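Local atomic coordinates of taurine:2-oxoglutarate aminotransferase (Bifidobacterium kashiwanohense PV20-2, PDB entry 6JIX), a protein that probably transfers the amino group of taurine to 2-oxoglutarate, using pyridoxal 5'-phosphate as cofactor. Residues A[109-114]-A[306-311]; A[115-120]-A[148-153]. One frame throughout, in Å; residues are numbered along the deposited sequence.

Contact 1. Residues A[109-114]-A[306-311]; sequences RVFFTN and HVLQCG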
ATOM      1  N   ARG A 109      -7.810   7.666  17.654  1.00 31.36           N
ATOM      2  CA  ARG A 109      -6.919   6.609  17.208  1.00 32.47           C
ATOM      3  C   ARG A 109      -6.390   6.921  15.811  1.00 31.07           C
ATOM      4  O   ARG A 109      -6.884   7.815  15.117  1.00 27.51           O
ATOM      5  CB  ARG A 109      -7.628   5.245  17.233  1.00 31.00           C
ATOM      6  CG  ARG A 109      -8.298   4.926  18.548  1.00 30.27           C
ATOM      7  CD  ARG A 109      -8.951   3.537  18.534  1.00 31.25           C
ATOM      8  NE  ARG A 109      -9.363   3.152  19.881  1.00 30.45           N
ATOM      9  CZ  ARG A 109      -8.547   2.619  20.782  1.00 31.73           C
ATOM     10  NH1 ARG A 109      -7.284   2.391  20.467  1.00 28.87           N
ATOM     11  NH2 ARG A 109      -8.986   2.326  21.999  1.00 29.22           N
ATOM     12  N   VAL A 110      -5.345   6.189  15.426  1.00 27.15           N
ATOM     13  CA  VAL A 110      -4.762   6.263  14.092  1.00 26.27           C
ATOM     14  C   VAL A 110      -4.661   4.850  13.512  1.00 29.08           C
ATOM     15  O   VAL A 110      -4.192   3.919  14.185  1.00 22.45           O
ATOM     16  CB  VAL A 110      -3.383   6.946  14.120  1.00 22.64           C
ATOM     17  CG1 VAL A 110      -2.714   6.826  12.770  1.00 19.61           C
ATOM     18  CG2 VAL A 110      -3.544   8.391  14.527  1.00 26.25           C
ATOM     19  N   PHE A 111      -5.106   4.686  12.270  1.00 25.57           N
ATOM     20  CA  PHE A 111      -4.996   3.411  11.567  1.00 23.94           C
ATOM     21  C   PHE A 111      -3.886   3.532  10.527  1.00 24.18           C
ATOM     22  O   PHE A 111      -4.068   4.188   9.494  1.00 26.94           O
ATOM     23  CB  PHE A 111      -6.314   3.019  10.904  1.00 22.66           C
ATOM     24  CG  PHE A 111      -6.253   1.684  10.232  1.00 25.15           C
ATOM     25  CD1 PHE A 111      -6.190   0.519  10.986  1.00 22.02           C
ATOM     26  CD2 PHE A 111      -6.193   1.593   8.856  1.00 22.59           C
ATOM     27  CE1 PHE A 111      -6.114  -0.713  10.383  1.00 23.22           C
ATOM     28  CE2 PHE A 111      -6.114   0.366   8.248  1.00 24.81           C
ATOM     29  CZ  PHE A 111      -6.071  -0.796   9.023  1.00 28.04           C
ATOM     30  N   PHE A 112      -2.747   2.890  10.788  1.00 20.35           N
ATOM     31  CA  PHE A 112      -1.585   3.064   9.932  1.00 19.28           C
ATOM     32  C   PHE A 112      -1.671   2.162   8.705  1.00 20.66           C
ATOM     33  O   PHE A 112      -2.034   0.983   8.794  1.00 20.62           O
ATOM     34  CB  PHE A 112      -0.297   2.782  10.711  1.00 23.15           C
ATOM     35  CG  PHE A 112       0.083   3.879  11.676  1.00 24.17           C
ATOM     36  CD1 PHE A 112       0.395   5.154  11.214  1.00 21.84           C
ATOM     37  CD2 PHE A 112       0.129   3.636  13.048  1.00 21.54           C
ATOM     38  CE1 PHE A 112       0.730   6.172  12.101  1.00 20.92           C
ATOM     39  CE2 PHE A 112       0.459   4.645  13.941  1.00 20.67           C
ATOM     40  CZ  PHE A 112       0.753   5.921  13.465  1.00 22.67           C
ATOM     41  N   THR A 113      -1.294   2.723   7.559  1.00 19.73           N
ATOM     42  CA  THR A 113      -1.292   2.021   6.285  1.00 20.60           C
ATOM     43  C   THR A 113       0.062   2.218   5.622  1.00 20.50           C
ATOM     44  O   THR A 113       0.991   2.732   6.242  1.00 26.54           O
ATOM     45  CB  THR A 113      -2.395   2.550   5.374  1.00 20.96           C
ATOM     46  OG1 THR A 113      -2.097   3.915   5.062  1.00 23.99           O
ATOM     47  CG2 THR A 113      -3.747   2.472   6.069  1.00 18.96           C
ATOM     48  N   ASN A 114       0.194   1.801   4.377  1.00 22.48           N
ATOM     49  CA  ASN A 114       1.453   1.925   3.665  1.00 20.74           C
ATOM     50  C   ASN A 114       1.571   3.198   2.849  1.00 22.98           C
ATOM     51  O   ASN A 114       2.687   3.551   2.452  1.00 22.66           O
ATOM     52  CB  ASN A 114       1.663   0.716   2.762  1.00 22.38           C
ATOM     53  CG  ASN A 114       2.080  -0.490   3.546  1.00 23.66           C
ATOM     54  OD1 ASN A 114       2.746  -0.349   4.570  1.00 20.56           O
ATOM     55  ND2 ASN A 114       1.670  -1.682   3.103  1.00 26.10           N
ATOM     56  N   HIS A 306     -17.374  -2.986  17.934  1.00 37.59           N
ATOM     57  CA  HIS A 306     -17.420  -3.808  16.732  1.00 37.93           C
ATOM     58  C   HIS A 306     -16.015  -4.084  16.220  1.00 35.15           C
ATOM     59  O   HIS A 306     -15.096  -3.279  16.395  1.00 37.23           O
ATOM     60  CB  HIS A 306     -18.254  -3.154  15.635  1.00 36.75           C
ATOM     61  CG  HIS A 306     -19.652  -2.844  16.058  1.00 37.11           C
ATOM     62  ND1 HIS A 306     -19.958  -1.777  16.876  1.00 31.15           N
ATOM     63  CD2 HIS A 306     -20.825  -3.469  15.793  1.00 36.51           C
ATOM     64  CE1 HIS A 306     -21.263  -1.753  17.087  1.00 33.87           C
ATOM     65  NE2 HIS A 306     -21.811  -2.767  16.440  1.00 28.47           N
ATOM     66  N   VAL A 307     -15.854  -5.248  15.601  1.00 35.59           N
ATOM     67  CA  VAL A 307     -14.561  -5.626  15.052  1.00 36.44           C
ATOM     68  C   VAL A 307     -14.225  -4.706  13.889  1.00 33.86           C
ATOM     69  O   VAL A 307     -15.043  -4.502  12.982  1.00 39.51           O
ATOM     70  CB  VAL A 307     -14.573  -7.101  14.622  1.00 32.48           C
ATOM     71  CG1 VAL A 307     -13.347  -7.424  13.809  1.00 34.65           C
ATOM     72  CG2 VAL A 307     -14.652  -7.993  15.838  1.00 21.41           C
ATOM     73  N   LEU A 308     -13.031  -4.127  13.920  1.00 30.21           N
ATOM     74  CA  LEU A 308     -12.522  -3.363  12.782  1.00 33.16           C
ATOM     75  C   LEU A 308     -12.105  -4.343  11.693  1.00 31.05           C
ATOM     76  O   LEU A 308     -11.004  -4.895  11.729  1.00 37.80           O
ATOM     77  CB  LEU A 308     -11.347  -2.487  13.208  1.00 29.73           C
ATOM     78  CG  LEU A 308     -10.678  -1.743  12.056  1.00 25.14           C
ATOM     79  CD1 LEU A 308     -11.655  -0.745  11.488  1.00 26.00           C
ATOM     80  CD2 LEU A 308      -9.421  -1.048  12.524  1.00 25.91           C
ATOM     81  N   GLN A 309     -12.956  -4.537  10.687  1.00 26.63           N
ATOM     82  CA  GLN A 309     -12.662  -5.488   9.613  1.00 27.69           C
ATOM     83  C   GLN A 309     -11.782  -4.847   8.529  1.00 28.54           C
ATOM     84  O   GLN A 309     -12.093  -4.853   7.334  1.00 27.62           O
ATOM     85  CB  GLN A 309     -13.967  -6.034   9.043  1.00 25.09           C
ATOM     86  CG  GLN A 309     -14.863  -6.732  10.088  1.00 26.62           C
ATOM     87  CD  GLN A 309     -14.345  -8.122  10.530  1.00 27.96           C
ATOM     88  OE1 GLN A 309     -13.168  -8.457  10.355  1.00 32.86           O
ATOM     89  NE2 GLN A 309     -15.226  -8.921  11.119  1.00 34.90           N
ATOM     90  N   CYS A 310     -10.640  -4.315   8.986  1.00 24.62           N
ATOM     91  CA  CYS A 310      -9.603  -3.720   8.157  1.00 24.06           C
ATOM     92  C   CYS A 310      -8.261  -4.197   8.667  1.00 26.97           C
ATOM     93  O   CYS A 310      -8.095  -4.437   9.865  1.00 25.69           O
ATOM     94  CB  CYS A 310      -9.604  -2.192   8.225  1.00 27.26           C
ATOM     95  SG  CYS A 310     -11.089  -1.413   7.587  1.00 27.63           S
ATOM     96  N   GLY A 311      -7.293  -4.284   7.767  1.00 28.78           N
ATOM     97  CA  GLY A 311      -5.978  -4.755   8.157  1.00 24.75           C
ATOM     98  C   GLY A 311      -5.043  -4.836   6.971  1.00 28.05           C
ATOM     99  O   GLY A 311      -5.465  -4.846   5.812  1.00 27.64           O
TER
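Phe111 on strand 107-113, the outermost strand of the large mixed sheet within this chain, projects its ring against Leu308, Cys310 and Gly311 of the loop that follows helix 297-305. With CG anti to the backbone N (chi1 -177°), the ring extends from the strand to the loop, and Phe111 accounts for 72 of the 132 Å² buried here. Its flank and its far end have different partners: CD1 of Phe111 lies 3.9 Å from CD2 of Leu308, while CZ of Phe111 lies 3.9 Å from CB of Cys310 and equally far from N of Gly311. All three approach obliquely. Leu308 and Cys310 can meet the same ring because an inverse gamma turn centred on Gln309 brings them together, closed by a bond from Cys310 N to Leu308 O (2.8 Å). No hydrogen bond joins the two segments. An alanine in place of Phe111 would probably open a gap between strand and loop, leaving Leu308 and Cys310 without their shared aromatic partner. Ser22 of the second subunit also packs on Phe111, and Gly311 O accepts a bond from Ser146 of that subunit. An outer strand of the sheet, backed by a loop at the subunit interface, fits the large domain of the fold-type I, PLP-dependent aminotransferases.

Contact 2. Residues A[115-120]-A[148-153]; sequences GGADSN and IGASNA. With PLP (pyridoxal-5'-phosphate), chain G.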
ATOM      1  N   GLY A 115       0.457   3.843   2.528  1.00 27.03           N
ATOM      2  CA  GLY A 115       0.499   5.034   1.707  1.00 21.89           C
ATOM      3  C   GLY A 115      -0.842   5.719   1.699  1.00 24.38           C
ATOM      4  O   GLY A 115      -1.662   5.508   2.594  1.00 26.43           O
ATOM      5  N   GLY A 116      -1.077   6.522   0.658  1.00 20.89           N
ATOM      6  CA  GLY A 116      -2.317   7.259   0.551  1.00 20.74           C
ATOM      7  C   GLY A 116      -3.515   6.452   0.071  1.00 25.40           C
ATOM      8  O   GLY A 116      -4.603   6.538   0.657  1.00 21.73           O
ATOM      9  N   ALA A 117      -3.334   5.659  -0.993  1.00 27.05           N
ATOM     10  CA  ALA A 117      -4.467   4.929  -1.559  1.00 24.59           C
ATOM     11  C   ALA A 117      -5.090   3.985  -0.540  1.00 22.08           C
ATOM     12  O   ALA A 117      -6.314   3.971  -0.376  1.00 20.28           O
ATOM     13  CB  ALA A 117      -4.046   4.165  -2.813  1.00 18.84           C
ATOM     14  N   ASP A 118      -4.274   3.195   0.183  1.00 23.11           N
ATOM     15  CA  ASP A 118      -4.907   2.236   1.088  1.00 24.11           C
ATOM     16  C   ASP A 118      -5.538   2.946   2.289  1.00 23.89           C
ATOM     17  O   ASP A 118      -6.527   2.456   2.856  1.00 24.97           O
ATOM     18  CB  ASP A 118      -3.970   1.078   1.488  1.00 15.74           C
ATOM     19  CG  ASP A 118      -2.623   1.518   2.048  1.00 30.35           C
ATOM     20  OD1 ASP A 118      -2.233   2.709   1.954  1.00 30.00           O
ATOM     21  OD2 ASP A 118      -1.930   0.622   2.593  1.00 29.85           O
ATOM     22  N   SER A 119      -5.036   4.121   2.662  1.00 18.54           N
ATOM     23  CA  SER A 119      -5.701   4.839   3.743  1.00 25.14           C
ATOM     24  C   SER A 119      -7.071   5.376   3.306  1.00 21.68           C
ATOM     25  O   SER A 119      -8.029   5.360   4.089  1.00 22.48           O
ATOM     26  CB  SER A 119      -4.800   5.960   4.251  1.00 23.43           C
ATOM     27  OG  SER A 119      -4.110   6.545   3.170  1.00 27.12           O
ATOM     28  N   ASN A 120      -7.216   5.804   2.056  1.00 20.12           N
ATOM     29  CA  ASN A 120      -8.552   6.167   1.592  1.00 19.17           C
ATOM     30  C   ASN A 120      -9.452   4.944   1.469  1.00 21.98           C
ATOM     31  O   ASN A 120     -10.636   5.004   1.830  1.00 21.85           O
ATOM     32  CB  ASN A 120      -8.460   6.941   0.282  1.00 18.37           C
ATOM     33  CG  ASN A 120      -7.991   8.362   0.506  1.00 19.79           C
ATOM     34  OD1 ASN A 120      -8.263   8.935   1.556  1.00 16.77           O
ATOM     35  ND2 ASN A 120      -7.264   8.924  -0.449  1.00 19.16           N
ATOM     36  N   ILE A 148      -8.477  -0.158  -6.792  1.00 28.75           N
ATOM     37  CA  ILE A 148      -9.854  -0.142  -7.303  1.00 29.58           C
ATOM     38  C   ILE A 148     -10.759   0.729  -6.429  1.00 31.04           C
ATOM     39  O   ILE A 148     -11.621   1.461  -6.933  1.00 29.42           O
ATOM     40  CB  ILE A 148     -10.398  -1.580  -7.441  1.00 32.35           C
ATOM     41  CG1 ILE A 148      -9.498  -2.388  -8.397  1.00 29.02           C
ATOM     42  CG2 ILE A 148     -11.872  -1.577  -7.912  1.00 22.26           C
ATOM     43  CD1 ILE A 148     -10.102  -3.648  -8.926  1.00 19.95           C
ATOM     44  N   GLY A 149     -10.602   0.650  -5.108  1.00 30.78           N
ATOM     45  CA  GLY A 149     -11.446   1.451  -4.237  1.00 31.73           C
ATOM     46  C   GLY A 149     -11.142   2.939  -4.324  1.00 36.30           C
ATOM     47  O   GLY A 149     -12.040   3.762  -4.540  1.00 31.81           O
ATOM     48  N   ALA A 150      -9.869   3.308  -4.145  1.00 30.28           N
ATOM     49  CA  ALA A 150      -9.525   4.723  -4.179  1.00 30.31           C
ATOM     50  C   ALA A 150      -9.705   5.317  -5.575  1.00 33.67           C
ATOM     51  O   ALA A 150     -10.018   6.508  -5.706  1.00 31.61           O
ATOM     52  CB  ALA A 150      -8.088   4.922  -3.695  1.00 25.76           C
ATOM     53  N   SER A 151      -9.538   4.502  -6.627  1.00 31.66           N
ATOM     54  CA  SER A 151      -9.638   5.013  -7.988  1.00 30.55           C
ATOM     55  C   SER A 151     -11.088   5.228  -8.393  1.00 33.35           C
ATOM     56  O   SER A 151     -11.393   6.192  -9.105  1.00 34.19           O
ATOM     57  CB  SER A 151      -8.941   4.066  -8.969  1.00 31.42           C
ATOM     58  OG  SER A 151      -8.760   4.695 -10.227  1.00 30.72           O
ATOM     59  N   ASN A 152     -12.000   4.354  -7.947  1.00 33.71           N
ATOM     60  CA  ASN A 152     -13.417   4.625  -8.161  1.00 32.12           C
ATOM     61  C   ASN A 152     -13.831   5.903  -7.441  1.00 30.83           C
ATOM     62  O   ASN A 152     -14.662   6.670  -7.946  1.00 31.79           O
ATOM     63  CB  ASN A 152     -14.269   3.440  -7.704  1.00 29.38           C
ATOM     64  CG  ASN A 152     -14.526   2.448  -8.815  1.00 29.17           C
ATOM     65  OD1 ASN A 152     -15.437   2.617  -9.640  1.00 30.37           O
ATOM     66  ND2 ASN A 152     -13.722   1.405  -8.849  1.00 30.96           N
ATOM     67  N   ALA A 153     -13.246   6.164  -6.268  1.00 28.69           N
ATOM     68  CA  ALA A 153     -13.547   7.407  -5.570  1.00 30.81           C
ATOM     69  C   ALA A 153     -12.890   8.614  -6.232  1.00 33.42           C
ATOM     70  O   ALA A 153     -13.386   9.738  -6.076  1.00 34.01           O
ATOM     71  CB  ALA A 153     -13.113   7.309  -4.107  1.00 29.17           C
TER
HETATM   72  N1  PLP G 503      -4.628  11.396  -2.174  1.00 29.01           N
HETATM   73  C2  PLP G 503      -4.023  12.470  -2.688  1.00 28.05           C
HETATM   74  C2A PLP G 503      -4.542  13.867  -2.393  1.00 27.30           C
HETATM   75  C3  PLP G 503      -2.884  12.325  -3.519  1.00 24.86           C
HETATM   76  O3  PLP G 503      -2.239  13.418  -4.068  1.00 29.07           O
HETATM   77  C4  PLP G 503      -2.389  11.070  -3.794  1.00 29.01           C
HETATM   78  C4A PLP G 503      -1.135  10.948  -4.708  1.00 32.02           C
HETATM   79  O4A PLP G 503      -0.887  11.818  -5.544  1.00 31.04           O
HETATM   80  C5  PLP G 503      -3.068   9.951  -3.221  1.00 27.70           C
HETATM   81  C6  PLP G 503      -4.189  10.145  -2.402  1.00 23.38           C
HETATM   82  C5A PLP G 503      -2.535   8.498  -3.503  1.00 29.15           C
HETATM   83  O4P PLP G 503      -1.445   8.325  -2.656  1.00 28.14           O
HETATM   84  P   PLP G 503      -0.406   7.098  -2.913  1.00 27.70           P
HETATM   85  O1P PLP G 503       0.529   6.979  -1.790  1.00 25.99           O
HETATM   86  O2P PLP G 503      -1.100   5.794  -2.918  1.00 29.83           O
HETATM   87  O3P PLP G 503       0.367   7.348  -4.386  1.00 25.02           O
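The first turn of helix 116-131 approaches the short helix 148-153 most closely where the CA atoms of Ala117 and Ala150 come within 5.7 Å. The contact is slight, burying 92 Å² in all, and is made mainly by the two alanines. The methyl group of Ala150 points toward the other helix, its CB lying 3.9 Å from the backbone O of Ala117 and 4.2 Å from the CB of Ala117. CB of Asn120, one turn further on, touches the same methyl more loosely.

The helix start also holds the cofactor phosphate. Gly116 N donates to O1P of PLP at 3.0 Å (163°), and Ala117 N donates to O2P of PLP at the same length (153°). Glycine at both preceding positions is consistent with the close phosphate, since a side chain on Gly116 would probably collide with the ester oxygen O4P and one on Gly115 would probably crowd O1P. Asp118 folds back so that OD1 receives Gly115 N at 3.0 Å through its syn lone pair, while OD2 takes Asn114 N.

With CG anti to its carbonyl carbon (chi1 -75°), the side chain of Asn120 turns toward the cofactor ring, its ND2 3.8 Å from C6 of PLP. Its amide is fixed by Thr278 at OD1 and by Asp252 and His144 O at ND2. In the second helix, Asn152 ND2 bonds Ile148 O at 2.8 Å, in its own amide plane and from the carbonyl face opposite to that used by Asn152 N.

The geometry joins methyl packing on one flank of the helix to phosphate binding at its N-terminal end. Two backbone N-H groups at the positive end of the helix dipole are likely to stabilise the negative charge of the phosphate, with no cationic side chain from either segment.

How the contacts relate
The first segments of contacts 1 and 2, 109-114 and 115-120, are consecutive in the chain: strand 107-113 runs through Asn114 straight into the phosphate-binding start of helix 116-131. The contact centres are 14 Å apart, and contact 2 is nested within the loop that contact 1 closes. They meet directly at Thr113, whose OG1 lies 3.5 Å from CB of Ser119 and makes a weak hydrogen bond to OD1 of Asp118 (3.3 Å). The loop of contact 1 continues to Thr313, and Thr313 N of the second subunit bonds the PLP held by 115-120. By the dimer's symmetry, 306-311 thus probably leads toward the partner's cofactor site, while 115-120 serves its own.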